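Long-range contact in glucokinase (PDB 3VOV), which phosphorylates glucose and probably related hexoses with ATP, as a zinc-containing sugar kinase of the ROK family: residues T31-A44 and I82-L94. Residues are numbered along the deposited sequence; the frame is centred on the assembly and turned at random. Where two conformers were deposited one is given.
Sequences TPKEGGERVAEALA and IPGVQDFPIRRIL
With its CG anti to the backbone N (chi1 -171°), F88 swings its ring up against the first turn of helix 36-44, laying one face over G36; I90, whose CG1 is likewise anti to its own N, sends CD1 to A40 and to the in-plane edge of the same ring. G36 CA stands 3.7 Å from the centroid of the F88 ring, 14° off the ring normal, a CH-pi contact, and A40 CB sits at the ring's edge, near its plane. Glycine suits position 36 because a CB would run into both the ring and the carbonyl of G84. Were the ring of F88 cut back to an alanine, G36 would probably lose its aromatic cover and a gap would open beside A40. A40 is small enough to let two isoleucines in: its CB lies 3.7 Å from I90 CD1 and equally close to I93 CG2. Deeper in, the side chains of L43 and I90 cross at about a right angle, with L43 CD1 3.8 Å from I90 CD1. L94 CD2 packs beside A44. L43, I90 and L94 all rest on L63 of strand 61-65, placing helices 36-54 and 90-98 together on one face of the five-stranded sheet of the N-terminal domain, an actin-like ATPase fold as expected for a ROK kinase; the short segments cross at -52°. Where helix 36-44 begins, the loop 82-85 closes over it. G36 N gives a weak hydrogen bond to G84 O (2.9 Å), while G35, the N-cap residue, offers its CA hydrogen to P83 O; its backbone angles would jam any CB against the preceding carbonyl O. One water receives the N-H of G35 and donates to the carbonyls of P32 and P83. Beneath, T31 CG2 lies 3.9 Å from I82 CG2, while T31 OG1 turns to the carbonyl of G9.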
ATOM      1  N   THR B  31      42.549   3.475   4.165  1.00 28.63           N
ATOM      2  CA  THR B  31      42.110   4.821   3.793  1.00 29.17           C
ATOM      3  C   THR B  31      42.451   5.804   4.925  1.00 29.48           C
ATOM      4  O   THR B  31      42.000   5.605   6.041  1.00 30.09           O
ATOM      5  CB  THR B  31      40.589   4.861   3.551  1.00 28.86           C
ATOM      6  OG1 THR B  31      40.227   3.876   2.574  1.00 27.33           O
ATOM      7  CG2 THR B  31      40.145   6.249   3.112  1.00 29.08           C
ATOM      8  N   PRO B  32      43.242   6.864   4.655  1.00 30.07           N
ATOM      9  CA  PRO B  32      43.601   7.803   5.743  1.00 30.64           C
ATOM     10  C   PRO B  32      42.439   8.423   6.501  1.00 31.18           C
ATOM     11  O   PRO B  32      41.355   8.549   5.955  1.00 31.36           O
ATOM     12  CB  PRO B  32      44.400   8.883   5.025  1.00 29.55           C
ATOM     13  CG  PRO B  32      45.022   8.152   3.875  1.00 30.02           C
ATOM     14  CD  PRO B  32      43.975   7.182   3.412  1.00 30.59           C
ATOM     15  N   LYS B  33      42.682   8.794   7.764  1.00 32.04           N
ATOM     16  CA  LYS B  33      41.693   9.516   8.582  1.00 32.63           C
ATOM     17  C   LYS B  33      41.946  11.017   8.576  1.00 32.12           C
ATOM     18  O   LYS B  33      41.123  11.807   9.027  1.00 31.96           O
ATOM     19  CB  LYS B  33      41.774   9.046  10.029  1.00 33.78           C
ATOM     20  CG  LYS B  33      40.659   8.084  10.423  1.00 35.73           C
ATOM     21  CD  LYS B  33      41.173   6.733  10.587  1.00 38.50           C
ATOM     22  CE  LYS B  33      40.040   5.838  10.956  1.00 39.37           C
ATOM     23  NZ  LYS B  33      40.255   4.627  10.134  1.00 41.15           N
ATOM     24  N   GLU B  34      43.085  11.387   8.027  1.00 31.64           N
ATOM     25  CA  GLU B  34      43.601  12.721   8.160  1.00 32.49           C
ATOM     26  C   GLU B  34      43.037  13.711   7.151  1.00 32.72           C
ATOM     27  O   GLU B  34      43.512  14.851   7.089  1.00 33.35           O
ATOM     28  CB  GLU B  34      45.120  12.671   8.082  1.00 33.87           C
ATOM     29  CG  GLU B  34      45.738  11.894   9.243  1.00 36.18           C
ATOM     30  CD  GLU B  34      46.095  10.467   8.891  1.00 42.92           C
ATOM     31  OE1 GLU B  34      45.661   9.939   7.835  1.00 42.72           O
ATOM     32  OE2 GLU B  34      46.829   9.856   9.690  1.00 44.92           O
ATOM     33  N   GLY B  35      42.012  13.311   6.388  1.00 31.19           N
ATOM     34  CA  GLY B  35      41.282  14.281   5.557  1.00 29.79           C
ATOM     35  C   GLY B  35      41.622  14.189   4.084  1.00 28.32           C
ATOM     36  O   GLY B  35      42.468  13.401   3.692  1.00 27.20           O
ATOM     37  N   GLY B  36      40.969  15.026   3.283  1.00 27.28           N
ATOM     38  CA  GLY B  36      40.997  14.914   1.842  1.00 26.79           C
ATOM     39  C   GLY B  36      42.367  14.957   1.222  1.00 26.95           C
ATOM     40  O   GLY B  36      42.665  14.180   0.325  1.00 26.31           O
ATOM     41  N   GLU B  37      43.224  15.841   1.715  1.00 26.58           N
ATOM     42  CA  GLU B  37      44.539  15.994   1.125  1.00 28.04           C
ATOM     43  C   GLU B  37      45.359  14.729   1.286  1.00 26.81           C
ATOM     44  O   GLU B  37      46.042  14.313   0.345  1.00 26.01           O
ATOM     45  CB  GLU B  37      45.262  17.241   1.670  1.00 29.11           C
ATOM     46  CG  GLU B  37      46.758  17.289   1.346  1.00 36.42           C
ATOM     47  CD  GLU B  37      47.417  18.638   1.701  1.00 45.16           C
ATOM     48  OE1 GLU B  37      46.723  19.688   1.591  1.00 48.53           O
ATOM     49  OE2 GLU B  37      48.620  18.641   2.087  1.00 48.48           O
ATOM     50  N   ARG B  38      45.282  14.102   2.462  1.00 25.92           N
ATOM     51  CA  ARG B  38      46.011  12.876   2.675  0.50 25.80           C
ATOM     52  C   ARG B  38      45.407  11.683   1.908  1.00 25.04           C
ATOM     53  O   ARG B  38      46.134  10.827   1.403  1.00 24.08           O
ATOM     54  CB  ARG B  38      46.125  12.546   4.156  0.50 26.30           C
ATOM     55  CG  ARG B  38      47.324  11.657   4.404  0.50 28.69           C
ATOM     56  CD  ARG B  38      48.589  12.491   4.574  0.50 31.11           C
ATOM     57  NE  ARG B  38      48.506  13.311   5.773  0.50 32.69           N
ATOM     58  CZ  ARG B  38      48.750  12.864   7.002  0.50 32.96           C
ATOM     59  NH1 ARG B  38      49.121  11.598   7.200  0.50 32.56           N
ATOM     60  NH2 ARG B  38      48.625  13.693   8.032  0.50 31.76           N
ATOM     61  N   VAL B  39      44.077  11.650   1.809  1.00 23.54           N
ATOM     62  CA  VAL B  39      43.386  10.659   1.002  1.00 22.33           C
ATOM     63  C   VAL B  39      43.846  10.766  -0.448  1.00 23.18           C
ATOM     64  O   VAL B  39      44.159   9.774  -1.111  1.00 22.79           O
ATOM     65  CB  VAL B  39      41.854  10.824   1.085  1.00 23.02           C
ATOM     66  CG1 VAL B  39      41.140   9.883   0.069  1.00 22.07           C
ATOM     67  CG2 VAL B  39      41.395  10.505   2.511  1.00 19.83           C
ATOM     68  N   ALA B  40      43.906  11.977  -0.942  1.00 21.99           N
ATOM     69  CA  ALA B  40      44.363  12.192  -2.302  1.00 22.84           C
ATOM     70  C   ALA B  40      45.807  11.693  -2.484  1.00 23.20           C
ATOM     71  O   ALA B  40      46.110  11.033  -3.501  1.00 21.93           O
ATOM     72  CB  ALA B  40      44.224  13.670  -2.659  1.00 22.03           C
ATOM     73  N   GLU B  41      46.698  11.975  -1.515  1.00 23.68           N
ATOM     74  CA  GLU B  41      48.073  11.417  -1.579  1.00 24.86           C
ATOM     75  C   GLU B  41      48.079   9.887  -1.523  1.00 24.26           C
ATOM     76  O   GLU B  41      48.821   9.243  -2.265  1.00 24.89           O
ATOM     77  CB  GLU B  41      48.991  11.941  -0.472  1.00 26.00           C
ATOM     78  CG  GLU B  41      49.221  13.443  -0.515  1.00 31.34           C
ATOM     79  CD  GLU B  41      49.757  14.029   0.797  1.00 37.95           C
ATOM     80  OE1 GLU B  41      49.773  15.278   0.900  1.00 42.96           O
ATOM     81  OE2 GLU B  41      50.145  13.259   1.718  1.00 42.11           O
ATOM     82  N   ALA B  42      47.265   9.308  -0.650  1.00 23.24           N
ATOM     83  CA  ALA B  42      47.199   7.854  -0.590  1.00 23.08           C
ATOM     84  C   ALA B  42      46.750   7.251  -1.921  1.00 22.71           C
ATOM     85  O   ALA B  42      47.273   6.227  -2.333  1.00 23.26           O
ATOM     86  CB  ALA B  42      46.267   7.398   0.524  1.00 23.39           C
ATOM     87  N   LEU B  43      45.768   7.878  -2.564  1.00 22.02           N
ATOM     88  CA  LEU B  43      45.286   7.438  -3.887  1.00 21.02           C
ATOM     89  C   LEU B  43      46.391   7.488  -4.944  1.00 21.83           C
ATOM     90  O   LEU B  43      46.599   6.508  -5.689  1.00 21.03           O
ATOM     91  CB  LEU B  43      44.064   8.278  -4.318  1.00 19.66           C
ATOM     92  CG  LEU B  43      42.722   7.976  -3.564  1.00 19.53           C
ATOM     93  CD1 LEU B  43      41.636   9.056  -3.870  1.00 17.85           C
ATOM     94  CD2 LEU B  43      42.191   6.564  -3.867  1.00 16.66           C
ATOM     95  N   ALA B  44      47.116   8.603  -5.011  1.00 21.94           N
ATOM     96  CA  ALA B  44      48.202   8.755  -5.987  1.00 22.54           C
ATOM     97  C   ALA B  44      49.325   7.721  -5.746  1.00 23.87           C
ATOM     98  O   ALA B  44      49.848   7.133  -6.686  1.00 24.29           O
ATOM     99  CB  ALA B  44      48.761  10.184  -5.929  1.00 23.00           C
ATOM    100  N   ILE B  82      34.233   8.531   5.443  1.00 63.10           N
ATOM    101  CA  ILE B  82      35.556   9.114   5.165  1.00 61.48           C
ATOM    102  C   ILE B  82      35.629  10.601   5.537  1.00 61.16           C
ATOM    103  O   ILE B  82      35.012  11.439   4.875  1.00 60.62           O
ATOM    104  CB  ILE B  82      36.037   8.890   3.700  1.00 61.26           C
ATOM    105  CG1 ILE B  82      35.708   7.477   3.216  1.00 59.72           C
ATOM    106  CG2 ILE B  82      37.538   9.177   3.583  1.00 60.54           C
ATOM    107  CD1 ILE B  82      35.981   7.235   1.745  1.00 57.94           C
ATOM    108  N   PRO B  83      36.401  10.924   6.600  1.00 60.76           N
ATOM    109  CA  PRO B  83      36.536  12.278   7.161  1.00 60.44           C
ATOM    110  C   PRO B  83      37.033  13.359   6.166  1.00 59.90           C
ATOM    111  O   PRO B  83      38.030  13.131   5.456  1.00 59.77           O
ATOM    112  CB  PRO B  83      37.532  12.080   8.312  1.00 60.49           C
ATOM    113  CG  PRO B  83      37.411  10.630   8.670  1.00 60.83           C
ATOM    114  CD  PRO B  83      37.207   9.945   7.354  1.00 60.64           C
ATOM    115  N   GLY B  84      36.252  14.479   6.108  1.00 59.58           N
ATOM    116  CA  GLY B  84      36.511  15.815   5.296  1.00 59.17           C
ATOM    117  C   GLY B  84      37.360  15.206   3.912  1.00 58.91           C
ATOM    118  O   GLY B  84      38.242  15.905   3.377  1.00 58.92           O
ATOM    119  N   VAL B  85      36.950  14.018   3.293  1.00 58.62           N
ATOM    120  CA  VAL B  85      36.339  14.266   1.897  1.00 58.15           C
ATOM    121  C   VAL B  85      35.026  14.984   1.490  1.00 57.86           C
ATOM    122  O   VAL B  85      34.466  14.669   0.417  1.00 58.10           O
ATOM    123  CB  VAL B  85      36.475  12.895   1.174  1.00 58.23           C
ATOM    124  CG1 VAL B  85      37.889  12.357   1.406  1.00 58.20           C
ATOM    125  CG2 VAL B  85      35.483  11.893   1.764  1.00 58.36           C
ATOM    126  N   GLN B  86      34.583  15.966   2.276  1.00 56.66           N
ATOM    127  CA  GLN B  86      33.374  16.741   1.964  1.00 55.79           C
ATOM    128  C   GLN B  86      33.540  17.829   0.888  1.00 53.75           C
ATOM    129  O   GLN B  86      34.372  18.740   1.008  1.00 54.04           O
ATOM    130  CB  GLN B  86      32.760  17.333   3.247  1.00 56.76           C
ATOM    131  CG  GLN B  86      31.685  16.432   3.897  1.00 59.83           C
ATOM    132  CD  GLN B  86      30.247  16.907   3.619  1.00 64.46           C
ATOM    133  OE1 GLN B  86      29.464  16.217   2.937  1.00 66.16           O
ATOM    134  NE2 GLN B  86      29.893  18.084   4.156  1.00 64.26           N
ATOM    135  N   ASP B  87      32.724  17.734  -0.161  1.00 51.25           N
ATOM    136  CA  ASP B  87      32.831  18.628  -1.331  1.00 48.66           C
ATOM    137  C   ASP B  87      34.268  18.724  -1.820  1.00 45.69           C
ATOM    138  O   ASP B  87      34.686  19.757  -2.352  1.00 45.67           O
ATOM    139  CB  ASP B  87      32.267  20.025  -1.034  1.00 49.84           C
ATOM    140  CG  ASP B  87      30.758  20.016  -0.812  1.00 52.11           C
ATOM    141  OD1 ASP B  87      30.326  20.494   0.268  1.00 57.57           O
ATOM    142  OD2 ASP B  87      30.014  19.530  -1.699  1.00 52.25           O
ATOM    143  N   PHE B  88      35.004  17.627  -1.651  1.00 41.22           N
ATOM    144  CA  PHE B  88      36.414  17.569  -1.952  1.00 37.43           C
ATOM    145  C   PHE B  88      36.729  17.343  -3.444  1.00 35.01           C
ATOM    146  O   PHE B  88      36.277  16.362  -4.031  1.00 33.88           O
ATOM    147  CB  PHE B  88      37.062  16.526  -1.063  1.00 36.82           C
ATOM    148  CG  PHE B  88      38.522  16.537  -1.141  1.00 38.34           C
ATOM    149  CD1 PHE B  88      39.246  17.570  -0.570  1.00 38.99           C
ATOM    150  CD2 PHE B  88      39.189  15.537  -1.825  1.00 36.92           C
ATOM    151  CE1 PHE B  88      40.615  17.595  -0.670  1.00 39.10           C
ATOM    152  CE2 PHE B  88      40.551  15.564  -1.916  1.00 37.73           C
ATOM    153  CZ  PHE B  88      41.257  16.594  -1.342  1.00 38.79           C
ATOM    154  N   PRO B  89      37.493  18.271  -4.067  1.00 32.78           N
ATOM    155  CA  PRO B  89      37.727  18.226  -5.525  1.00 31.74           C
ATOM    156  C   PRO B  89      38.794  17.225  -5.947  1.00 30.77           C
ATOM    157  O   PRO B  89      39.801  17.593  -6.570  1.00 31.05           O
ATOM    158  CB  PRO B  89      38.162  19.657  -5.860  1.00 31.44           C
ATOM    159  CG  PRO B  89      38.892  20.098  -4.616  1.00 31.15           C
ATOM    160  CD  PRO B  89      38.151  19.441  -3.446  1.00 33.00           C
ATOM    161  N   ILE B  90      38.519  15.958  -5.652  1.00 29.28           N
ATOM    162  CA  ILE B  90      39.404  14.862  -5.935  1.00 27.56           C
ATOM    163  C   ILE B  90      39.884  14.810  -7.379  1.00 26.72           C
ATOM    164  O   ILE B  90      41.049  14.506  -7.609  1.00 27.17           O
ATOM    165  CB  ILE B  90      38.786  13.499  -5.423  1.00 27.65           C
ATOM    166  CG1 ILE B  90      39.842  12.402  -5.282  1.00 29.42           C
ATOM    167  CG2 ILE B  90      37.610  13.014  -6.332  1.00 26.07           C
ATOM    168  CD1 ILE B  90      41.088  12.782  -4.492  1.00 31.48           C
ATOM    169  N   ARG B  91      39.022  15.092  -8.351  1.00 25.11           N
ATOM    170  CA  ARG B  91      39.401  14.828  -9.732  1.00 25.04           C
ATOM    171  C   ARG B  91      40.630  15.639 -10.187  1.00 25.71           C
ATOM    172  O   ARG B  91      41.598  15.075 -10.718  1.00 24.92           O
ATOM    173  CB  ARG B  91      38.260  15.073 -10.691  1.00 25.67           C
ATOM    174  CG  ARG B  91      38.636  14.645 -12.111  1.00 26.54           C
ATOM    175  CD  ARG B  91      37.770  15.333 -13.111  1.00 33.29           C
ATOM    176  NE  ARG B  91      36.458  14.725 -13.149  1.00 35.59           N
ATOM    177  CZ  ARG B  91      35.303  15.363 -13.342  1.00 38.33           C
ATOM    178  NH1 ARG B  91      35.249  16.690 -13.498  1.00 38.93           N
ATOM    179  NH2 ARG B  91      34.182  14.652 -13.375  1.00 31.91           N
ATOM    180  N   ARG B  92      40.575  16.960 -10.000  1.00 25.25           N
ATOM    181  CA  ARG B  92      41.698  17.836 -10.402  1.00 24.29           C
ATOM    182  C   ARG B  92      42.941  17.556  -9.585  1.00 24.04           C
ATOM    183  O   ARG B  92      44.031  17.552 -10.109  1.00 24.39           O
ATOM    184  CB  ARG B  92      41.311  19.310 -10.292  1.00 24.51           C
ATOM    185  CG  ARG B  92      40.483  19.808 -11.452  1.00 23.96           C
ATOM    186  CD  ARG B  92      41.207  19.706 -12.805  1.00 26.79           C
ATOM    187  NE  ARG B  92      40.328  20.315 -13.788  1.00 27.13           N
ATOM    188  CZ  ARG B  92      39.469  19.663 -14.573  1.00 31.34           C
ATOM    189  NH1 ARG B  92      38.695  20.363 -15.395  1.00 31.44           N
ATOM    190  NH2 ARG B  92      39.438  18.321 -14.605  1.00 31.86           N
ATOM    191  N   ILE B  93      42.765  17.335  -8.290  1.00 22.30           N
ATOM    192  CA  ILE B  93      43.875  17.105  -7.423  1.00 22.57           C
ATOM    193  C   ILE B  93      44.577  15.846  -7.911  1.00 23.81           C
ATOM    194  O   ILE B  93      45.802  15.839  -8.102  1.00 25.28           O
ATOM    195  CB  ILE B  93      43.398  16.933  -5.982  1.00 22.98           C
ATOM    196  CG1 ILE B  93      42.889  18.265  -5.421  1.00 23.29           C
ATOM    197  CG2 ILE B  93      44.545  16.472  -5.108  1.00 24.29           C
ATOM    198  CD1 ILE B  93      42.123  18.137  -4.143  1.00 23.48           C
ATOM    199  N   LEU B  94      43.811  14.780  -8.151  1.00 22.91           N
ATOM    200  CA  LEU B  94      44.421  13.548  -8.625  1.00 23.58           C
ATOM    201  C   LEU B  94      45.094  13.708  -9.965  1.00 22.98           C
ATOM    202  O   LEU B  94      46.145  13.162 -10.162  1.00 21.85           O
ATOM    203  CB  LEU B  94      43.410  12.390  -8.689  1.00 23.38           C
ATOM    204  CG  LEU B  94      43.680  11.136  -7.844  1.00 27.51           C
ATOM    205  CD1 LEU B  94      42.793   9.950  -8.287  1.00 25.36           C
ATOM    206  CD2 LEU B  94      45.137  10.707  -7.669  1.00 21.37           C
TER
HETATM  207  O   HOH W   1      40.135  10.975   5.808  1.00 34.43           O